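Local coordinates for enoyl-[acyl-carrier-protein] reductase [FMN] (Thermotoga maritima, PDB 5GVJ), which probably catalyses the NADH-dependent reduction of enoyl-acyl carrier protein, using bound FMN, in fatty acid synthesis, at residues A25-V34 with F196-V204; V118-R126 with L155-V163. The protein carries 1 engineered substitution. All blocks are in the same frame, centred on the assembly; numbering follows the deposited sequence.

Both contacts tie helices or loops around one (βα)8 barrel and lie on opposite sides of the chain's centre. Their own centres are 28 Å apart and their nearest atoms about 13 Å, so they do not touch. In sequence, contact 2 is nested inside the loop closed by contact 1. Contact 1 joins the helix after the first barrel strand to the chain after the eighth; contact 2 joins two helices of the later half. FMN is not bound to this chain in the model, but G193 and E139 are both seen to bind it in this protein: the side chain of V197 in contact 1 lies about 5 Å from G193, a near neighbour in sequence, and that of L155 in contact 2 about 5 Å from the side chain of E139.

Contact 1 (A25-V34 with F196-V204); sequences AGTPTLAAAV and FVASVESDV
L30 and S202 bring the two backbones within 5.0 Å between their CA atoms, where the first turns of helix 28-36 meet the loop that leaves helix 193-197, and A25 and V204 approach each other at the other end. With its CG trans to the backbone N (chi1 178°), L30 straddles F196 O with the fork of its side chain: CD2 lies 3.6 Å from F196 O and also touches S202 CB, while CD1 rests 3.6 Å from S199 OG. The branched leucine suits a place where both methyls find partners. Cutting L30 back to an alanine would probably leave a gap beside F196 O, S199 OG and S202 CB. The type I turn from S199 to S202 is closed by S202 N donating to S199 O, and its serine hydroxyls anchor it to the helix end: S199 OG donates to F196 O, and S202 OG donates in the carbonyl plane to a lone pair of V197 O (2.8 Å). In the TIM-barrel fold of this family, the join sets the helix between the first two strands against the chain following the eighth. V34 CG2 meets the F196 ring obliquely, at 3.9 Å from CD1, and A33 is small enough for its CB to lie against the aliphatic start of E201, whose OE1 accepts from V290 N. A25 CB touches both V204 CG1 (3.8 Å) and V197 CG2. No direct hydrogen bond crosses; instead a water accepts from D203 N (2.7 Å), donates to A25 O and hydrogen-bonds T27 OG1, the N-cap oxygen that also receives L30 N.

Contact 2 (V118-R126 with L155-V163); sequences VVASDSLAR and LVNKVSRSV
D122 turns its carboxylate toward helix 152-162 by setting CG trans to the backbone N (chi1 -178°), and S162 meets it with OG opposite its own carbonyl carbon (chi1 -63°). S162 OG donates to D122 OD1, a bond modelled as very short at 2.4 Å, so its exact length deserves caution. Aspartate and serine suit this place because a short acidic arm and a hydroxyl can bridge two helices where their side chains meet. K158, bent at chi2, lays its methylene chain obliquely across the same carboxylate, with CG 3.6 Å from D122 CG. Its ammonium, beyond salt-bridge distance of D122 OD2, may temper the negative charge, though the place of OD2 is less certain. R126 adds its aliphatic part, CG lying 3.9 Å from S162 CB; the placement of its guanidinium is doubtful.

Within the TIM barrel these are neighbouring outer helices: helix 122-130 follows strand 114-119, and helix 152-162 comes after the adjacent parallel strand 136-139 and the short strand 145-146. The short segments 122-126 and 155-162 run at 33° to each other, their axes 9.3 Å apart at closest approach. A125 is small enough for V159 CG1 to reach its CB at 3.8 Å, and V163 CG1 rests against A125 O just after the helix ends. S121 caps the start of helix 122-130, its OG accepting from L124 N (3.0 Å), while V159 CG2 lies near S121 O.

At the N-terminal end of the contact, L155 spreads its two methyls against the strand-to-helix turn, CD1 reaching A120 O at 3.6 Å and CD2 approaching V119 O. The second subunit borders the pair: its D175 and E300 form salt bridges with R161, and its I217 and R218 pack on L155 and S121 respectively.

Contact 1 (A25-V34 with F196-V204)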
loop_
_atom_site.group_PDB
_atom_site.type_symbol
_atom_site.label_atom_id
_atom_site.label_comp_id
_atom_site.label_asym_id
_atom_site.label_seq_id
_atom_site.Cartn_x
_atom_site.Cartn_y
_atom_site.Cartn_z
ATOM N N ALA A 25 24.416 0.037 2.931
ATOM C CA ALA A 25 24.065 -0.418 1.585
ATOM C C ALA A 25 24.150 0.699 0.554
ATOM O O ALA A 25 24.377 0.425 -0.632
ATOM C CB ALA A 25 22.648 -1.010 1.572
ATOM N N GLY A 26 23.936 1.949 0.975
ATOM C CA GLY A 26 24.054 3.089 0.082
ATOM C C GLY A 26 25.495 3.511 -0.138
ATOM O O GLY A 26 25.890 4.612 0.257
ATOM N N THR A 27 26.283 2.644 -0.770
ATOM C CA THR A 27 27.693 2.900 -1.025
ATOM C C THR A 27 27.874 3.777 -2.258
ATOM O O THR A 27 27.016 3.807 -3.140
ATOM C CB THR A 27 28.444 1.582 -1.248
ATOM O OG1 THR A 27 27.902 0.917 -2.396
ATOM C CG2 THR A 27 28.347 0.669 -0.032
ATOM N N PRO A 28 29.010 4.480 -2.361
ATOM C CA PRO A 28 29.303 5.203 -3.612
ATOM C C PRO A 28 29.301 4.311 -4.836
ATOM O O PRO A 28 28.951 4.772 -5.927
ATOM C CB PRO A 28 30.697 5.799 -3.362
ATOM C CG PRO A 28 30.821 5.865 -1.886
ATOM C CD PRO A 28 30.005 4.743 -1.310
ATOM N N THR A 29 29.675 3.037 -4.693
ATOM C CA THR A 29 29.698 2.157 -5.854
ATOM C C THR A 29 28.294 1.911 -6.397
ATOM O O THR A 29 28.081 1.932 -7.616
ATOM C CB THR A 29 30.365 0.821 -5.513
ATOM O OG1 THR A 29 31.730 1.042 -5.131
ATOM C CG2 THR A 29 30.404 -0.015 -6.738
ATOM N N LEU A 30 27.329 1.649 -5.514
ATOM C CA LEU A 30 25.953 1.461 -5.982
ATOM C C LEU A 30 25.349 2.785 -6.430
ATOM O O LEU A 30 24.669 2.848 -7.462
ATOM C CB LEU A 30 25.097 0.828 -4.883
ATOM C CG LEU A 30 23.605 0.596 -5.165
ATOM C CD1 LEU A 30 23.353 -0.084 -6.529
ATOM C CD2 LEU A 30 23.012 -0.248 -4.057
ATOM N N ALA A 31 25.603 3.858 -5.676
ATOM C CA ALA A 31 25.066 5.167 -6.040
ATOM C C ALA A 31 25.604 5.634 -7.387
ATOM O O ALA A 31 24.857 6.158 -8.219
ATOM C CB ALA A 31 25.389 6.178 -4.941
ATOM N N ALA A 32 26.901 5.446 -7.630
ATOM C CA ALA A 32 27.460 5.868 -8.910
ATOM C C ALA A 32 26.824 5.106 -10.062
ATOM O O ALA A 32 26.593 5.667 -11.140
ATOM C CB ALA A 32 28.980 5.687 -8.900
ATOM N N ALA A 33 26.524 3.823 -9.852
ATOM C CA ALA A 33 25.911 3.016 -10.901
ATOM C C ALA A 33 24.496 3.494 -11.218
ATOM O O ALA A 33 24.115 3.600 -12.393
ATOM C CB ALA A 33 25.902 1.539 -10.482
ATOM N N VAL A 34 23.705 3.794 -10.184
ATOM C CA VAL A 34 22.344 4.275 -10.411
ATOM C C VAL A 34 22.359 5.643 -11.100
ATOM O O VAL A 34 21.612 5.881 -12.054
ATOM C CB VAL A 34 21.566 4.308 -9.081
ATOM C CG1 VAL A 34 20.169 4.882 -9.303
ATOM C CG2 VAL A 34 21.434 2.895 -8.507
ATOM N N PHE A 196 17.155 -1.975 -5.704
ATOM C CA PHE A 196 18.529 -1.677 -6.107
ATOM C C PHE A 196 19.577 -2.308 -5.192
ATOM O O PHE A 196 20.715 -2.508 -5.633
ATOM C CB PHE A 196 18.741 -0.161 -6.208
ATOM C CG PHE A 196 18.134 0.442 -7.450
ATOM C CD1 PHE A 196 18.681 0.184 -8.698
ATOM C CD2 PHE A 196 16.990 1.233 -7.374
ATOM C CE1 PHE A 196 18.124 0.725 -9.854
ATOM C CE2 PHE A 196 16.409 1.774 -8.528
ATOM C CZ PHE A 196 16.972 1.523 -9.765
ATOM N N VAL A 197 19.248 -2.597 -3.930
ATOM C CA VAL A 197 20.128 -3.445 -3.122
ATOM C C VAL A 197 20.296 -4.804 -3.786
ATOM O O VAL A 197 21.386 -5.400 -3.764
ATOM C CB VAL A 197 19.582 -3.593 -1.691
ATOM C CG1 VAL A 197 20.298 -4.730 -0.965
ATOM C CG2 VAL A 197 19.724 -2.283 -0.923
ATOM N N ALA A 198 19.220 -5.321 -4.382
ATOM C CA ALA A 198 19.255 -6.592 -5.109
ATOM C C ALA A 198 19.735 -6.397 -6.552
ATOM O O ALA A 198 19.075 -6.779 -7.518
ATOM C CB ALA A 198 17.882 -7.250 -5.078
ATOM N N SER A 199 20.931 -5.826 -6.696
ATOM C CA SER A 199 21.478 -5.586 -8.023
ATOM C C SER A 199 22.921 -6.068 -8.099
ATOM O O SER A 199 23.597 -6.240 -7.080
ATOM C CB SER A 199 21.425 -4.105 -8.398
ATOM O OG SER A 199 22.386 -3.383 -7.645
ATOM N N VAL A 200 23.396 -6.257 -9.334
ATOM C CA VAL A 200 24.769 -6.736 -9.521
ATOM C C VAL A 200 25.763 -5.734 -8.945
ATOM O O VAL A 200 26.753 -6.115 -8.306
ATOM C CB VAL A 200 25.051 -7.020 -11.012
ATOM C CG1 VAL A 200 26.517 -7.439 -11.219
ATOM C CG2 VAL A 200 24.141 -8.108 -11.536
ATOM N N GLU A 201 25.491 -4.437 -9.122
ATOM C CA GLU A 201 26.409 -3.393 -8.686
ATOM C C GLU A 201 26.262 -3.052 -7.212
ATOM O O GLU A 201 27.049 -2.247 -6.695
ATOM C CB GLU A 201 26.206 -2.132 -9.536
ATOM C CG GLU A 201 26.617 -2.291 -11.014
ATOM C CD GLU A 201 25.579 -3.021 -11.865
ATOM O OE1 GLU A 201 24.463 -3.301 -11.356
ATOM O OE2 GLU A 201 25.876 -3.315 -13.049
ATOM N N SER A 202 25.271 -3.616 -6.528
ATOM C CA SER A 202 25.178 -3.437 -5.086
ATOM C C SER A 202 26.283 -4.219 -4.397
ATOM O O SER A 202 26.605 -5.335 -4.804
ATOM C CB SER A 202 23.811 -3.897 -4.578
ATOM O OG SER A 202 23.850 -4.199 -3.191
ATOM N N ASP A 203 26.881 -3.624 -3.364
ATOM C CA ASP A 203 27.986 -4.250 -2.648
ATOM C C ASP A 203 27.567 -4.851 -1.309
ATOM O O ASP A 203 28.425 -5.157 -0.478
ATOM C CB ASP A 203 29.138 -3.260 -2.455
ATOM C CG ASP A 203 30.049 -3.194 -3.669
ATOM O OD1 ASP A 203 29.925 -4.063 -4.552
ATOM O OD2 ASP A 203 30.909 -2.289 -3.734
ATOM N N VAL A 204 26.269 -5.069 -1.095
ATOM C CA VAL A 204 25.856 -5.827 0.073
ATOM C C VAL A 204 26.329 -7.271 -0.079
ATOM O O VAL A 204 26.544 -7.766 -1.192
ATOM C CB VAL A 204 24.328 -5.737 0.272
ATOM C CG1 VAL A 204 23.878 -4.289 0.200
ATOM C CG2 VAL A 204 23.593 -6.549 -0.777
HETATM O O HOH W 1 26.215 -1.385 -2.002
#

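Contact 2 (V118-R126 with L155-V163)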
loop_
_atom_site.group_PDB
_atom_site.type_symbol
_atom_site.label_atom_id
_atom_site.label_comp_id
_atom_site.label_asym_id
_atom_site.label_seq_id
_atom_site.Cartn_x
_atom_site.Cartn_y
_atom_site.Cartn_z
ATOM N N VAL A 118 12.232 12.752 3.847
ATOM C CA VAL A 118 11.381 11.561 3.844
ATOM C C VAL A 118 10.346 11.730 4.948
ATOM O O VAL A 118 10.688 12.097 6.076
ATOM C CB VAL A 118 12.214 10.279 4.043
ATOM C CG1 VAL A 118 11.333 9.036 3.998
ATOM C CG2 VAL A 118 13.321 10.171 2.984
ATOM N N VAL A 119 9.072 11.511 4.623
ATOM C CA VAL A 119 7.992 11.717 5.579
ATOM C C VAL A 119 7.118 10.471 5.613
ATOM O O VAL A 119 7.008 9.738 4.628
ATOM C CB VAL A 119 7.137 12.962 5.250
ATOM C CG1 VAL A 119 8.014 14.215 5.169
ATOM C CG2 VAL A 119 6.377 12.761 3.953
ATOM N N ALA A 120 6.523 10.215 6.775
ATOM C CA ALA A 120 5.551 9.141 6.924
ATOM C C ALA A 120 4.194 9.697 7.318
ATOM O O ALA A 120 3.296 8.937 7.713
ATOM C CB ALA A 120 6.047 8.109 7.944
ATOM N N SER A 121 4.014 11.008 7.208
ATOM C CA SER A 121 2.757 11.601 7.607
ATOM C C SER A 121 2.407 12.739 6.668
ATOM O O SER A 121 3.261 13.334 6.009
ATOM C CB SER A 121 2.801 12.113 9.050
ATOM O OG SER A 121 3.717 13.191 9.163
ATOM N N ASP A 122 1.113 13.028 6.641
ATOM C CA ASP A 122 0.582 14.157 5.905
ATOM C C ASP A 122 0.983 15.478 6.556
ATOM O O ASP A 122 1.311 16.452 5.865
ATOM C CB ASP A 122 -0.936 14.005 5.861
ATOM C CG ASP A 122 -1.592 15.083 5.086
ATOM O OD1 ASP A 122 -1.088 15.409 3.992
ATOM O OD2 ASP A 122 -2.623 15.603 5.563
ATOM N N SER A 123 0.957 15.530 7.887
ATOM C CA SER A 123 1.280 16.766 8.590
ATOM C C SER A 123 2.746 17.139 8.394
ATOM O O SER A 123 3.069 18.301 8.125
ATOM C CB SER A 123 0.955 16.625 10.076
ATOM O OG SER A 123 1.684 15.544 10.634
ATOM N N LEU A 124 3.653 16.165 8.523
ATOM C CA LEU A 124 5.065 16.479 8.319
ATOM C C LEU A 124 5.313 16.969 6.901
ATOM O O LEU A 124 6.062 17.932 6.694
ATOM C CB LEU A 124 5.951 15.269 8.635
ATOM C CG LEU A 124 7.455 15.521 8.478
ATOM C CD1 LEU A 124 7.912 16.692 9.346
ATOM C CD2 LEU A 124 8.295 14.280 8.788
ATOM N N ALA A 125 4.680 16.332 5.911
ATOM C CA ALA A 125 4.833 16.786 4.532
ATOM C C ALA A 125 4.467 18.256 4.394
ATOM O O ALA A 125 5.219 19.043 3.806
ATOM C CB ALA A 125 3.986 15.931 3.588
ATOM N N ARG A 126 3.310 18.656 4.922
ATOM C CA ARG A 126 2.932 20.060 4.804
ATOM C C ARG A 126 3.910 20.966 5.544
ATOM O O ARG A 126 4.217 22.066 5.077
ATOM C CB ARG A 126 1.512 20.291 5.313
ATOM C CG ARG A 126 0.454 19.514 4.592
ATOM C CD ARG A 126 -0.886 20.079 4.990
ATOM N NE ARG A 126 -1.254 19.569 6.301
ATOM C CZ ARG A 126 -1.991 18.485 6.501
ATOM N NH1 ARG A 126 -2.484 17.819 5.464
ATOM N NH2 ARG A 126 -2.259 18.089 7.743
ATOM N N LEU A 155 -0.714 6.682 1.847
ATOM C CA LEU A 155 0.123 7.837 2.161
ATOM C C LEU A 155 0.410 8.685 0.928
ATOM O O LEU A 155 0.301 9.914 0.968
ATOM C CB LEU A 155 1.428 7.365 2.791
ATOM C CG LEU A 155 2.383 8.481 3.198
ATOM C CD1 LEU A 155 1.842 9.228 4.412
ATOM C CD2 LEU A 155 3.751 7.863 3.491
ATOM N N VAL A 156 0.813 8.052 -0.174
ATOM C CA VAL A 156 1.123 8.817 -1.377
ATOM C C VAL A 156 -0.094 9.611 -1.837
ATOM O O VAL A 156 0.028 10.762 -2.265
ATOM C CB VAL A 156 1.642 7.889 -2.490
ATOM C CG1 VAL A 156 1.825 8.662 -3.797
ATOM C CG2 VAL A 156 2.946 7.249 -2.064
ATOM N N ASN A 157 -1.283 9.003 -1.761
ATOM C CA ASN A 157 -2.508 9.681 -2.173
ATOM C C ASN A 157 -2.743 10.924 -1.326
ATOM O O ASN A 157 -2.938 12.021 -1.857
ATOM C CB ASN A 157 -3.681 8.702 -2.065
ATOM C CG ASN A 157 -4.991 9.262 -2.618
ATOM O OD1 ASN A 157 -5.104 10.450 -2.923
ATOM N ND2 ASN A 157 -5.989 8.383 -2.764
ATOM N N LYS A 158 -2.706 10.774 0.002
ATOM C CA LYS A 158 -3.029 11.909 0.866
ATOM C C LYS A 158 -1.957 12.985 0.777
ATOM O O LYS A 158 -2.268 14.177 0.690
ATOM C CB LYS A 158 -3.194 11.443 2.314
ATOM C CG LYS A 158 -3.466 12.569 3.310
ATOM C CD LYS A 158 -4.771 13.298 2.976
ATOM C CE LYS A 158 -5.210 14.213 4.116
ATOM N NZ LYS A 158 -6.213 15.224 3.667
ATOM N N VAL A 159 -0.689 12.581 0.780
ATOM C CA VAL A 159 0.402 13.555 0.746
ATOM C C VAL A 159 0.360 14.357 -0.548
ATOM O O VAL A 159 0.451 15.588 -0.533
ATOM C CB VAL A 159 1.757 12.852 0.942
ATOM C CG1 VAL A 159 2.922 13.791 0.608
ATOM C CG2 VAL A 159 1.890 12.361 2.374
ATOM N N SER A 160 0.213 13.677 -1.694
ATOM C CA SER A 160 0.206 14.414 -2.954
ATOM C C SER A 160 -0.954 15.404 -3.021
ATOM O O SER A 160 -0.820 16.482 -3.609
ATOM C CB SER A 160 0.169 13.453 -4.143
ATOM O OG SER A 160 -0.974 12.620 -4.115
ATOM N N ARG A 161 -2.091 15.066 -2.425
ATOM C CA ARG A 161 -3.200 16.015 -2.399
ATOM C C ARG A 161 -2.931 17.201 -1.481
ATOM O O ARG A 161 -3.537 18.263 -1.673
ATOM C CB ARG A 161 -4.480 15.306 -1.972
ATOM C CG ARG A 161 -4.968 14.304 -2.990
ATOM C CD ARG A 161 -6.293 13.721 -2.557
ATOM N NE ARG A 161 -6.693 12.598 -3.400
ATOM C CZ ARG A 161 -7.511 12.699 -4.444
ATOM N NH1 ARG A 161 -8.021 13.878 -4.784
ATOM N NH2 ARG A 161 -7.830 11.616 -5.135
ATOM N N SER A 162 -2.035 17.052 -0.501
ATOM C CA SER A 162 -1.821 18.088 0.505
ATOM C C SER A 162 -0.760 19.113 0.136
ATOM O O SER A 162 -0.763 20.200 0.719
ATOM C CB SER A 162 -1.411 17.472 1.840
ATOM O OG SER A 162 -2.420 16.647 2.373
ATOM N N VAL A 163 0.171 18.795 -0.770
ATOM C CA VAL A 163 1.257 19.715 -1.099
ATOM C C VAL A 163 1.230 20.025 -2.590
ATOM O O VAL A 163 0.643 19.295 -3.396
ATOM C CB VAL A 163 2.636 19.154 -0.695
ATOM C CG1 VAL A 163 2.690 18.934 0.809
ATOM C CG2 VAL A 163 2.923 17.843 -1.444
#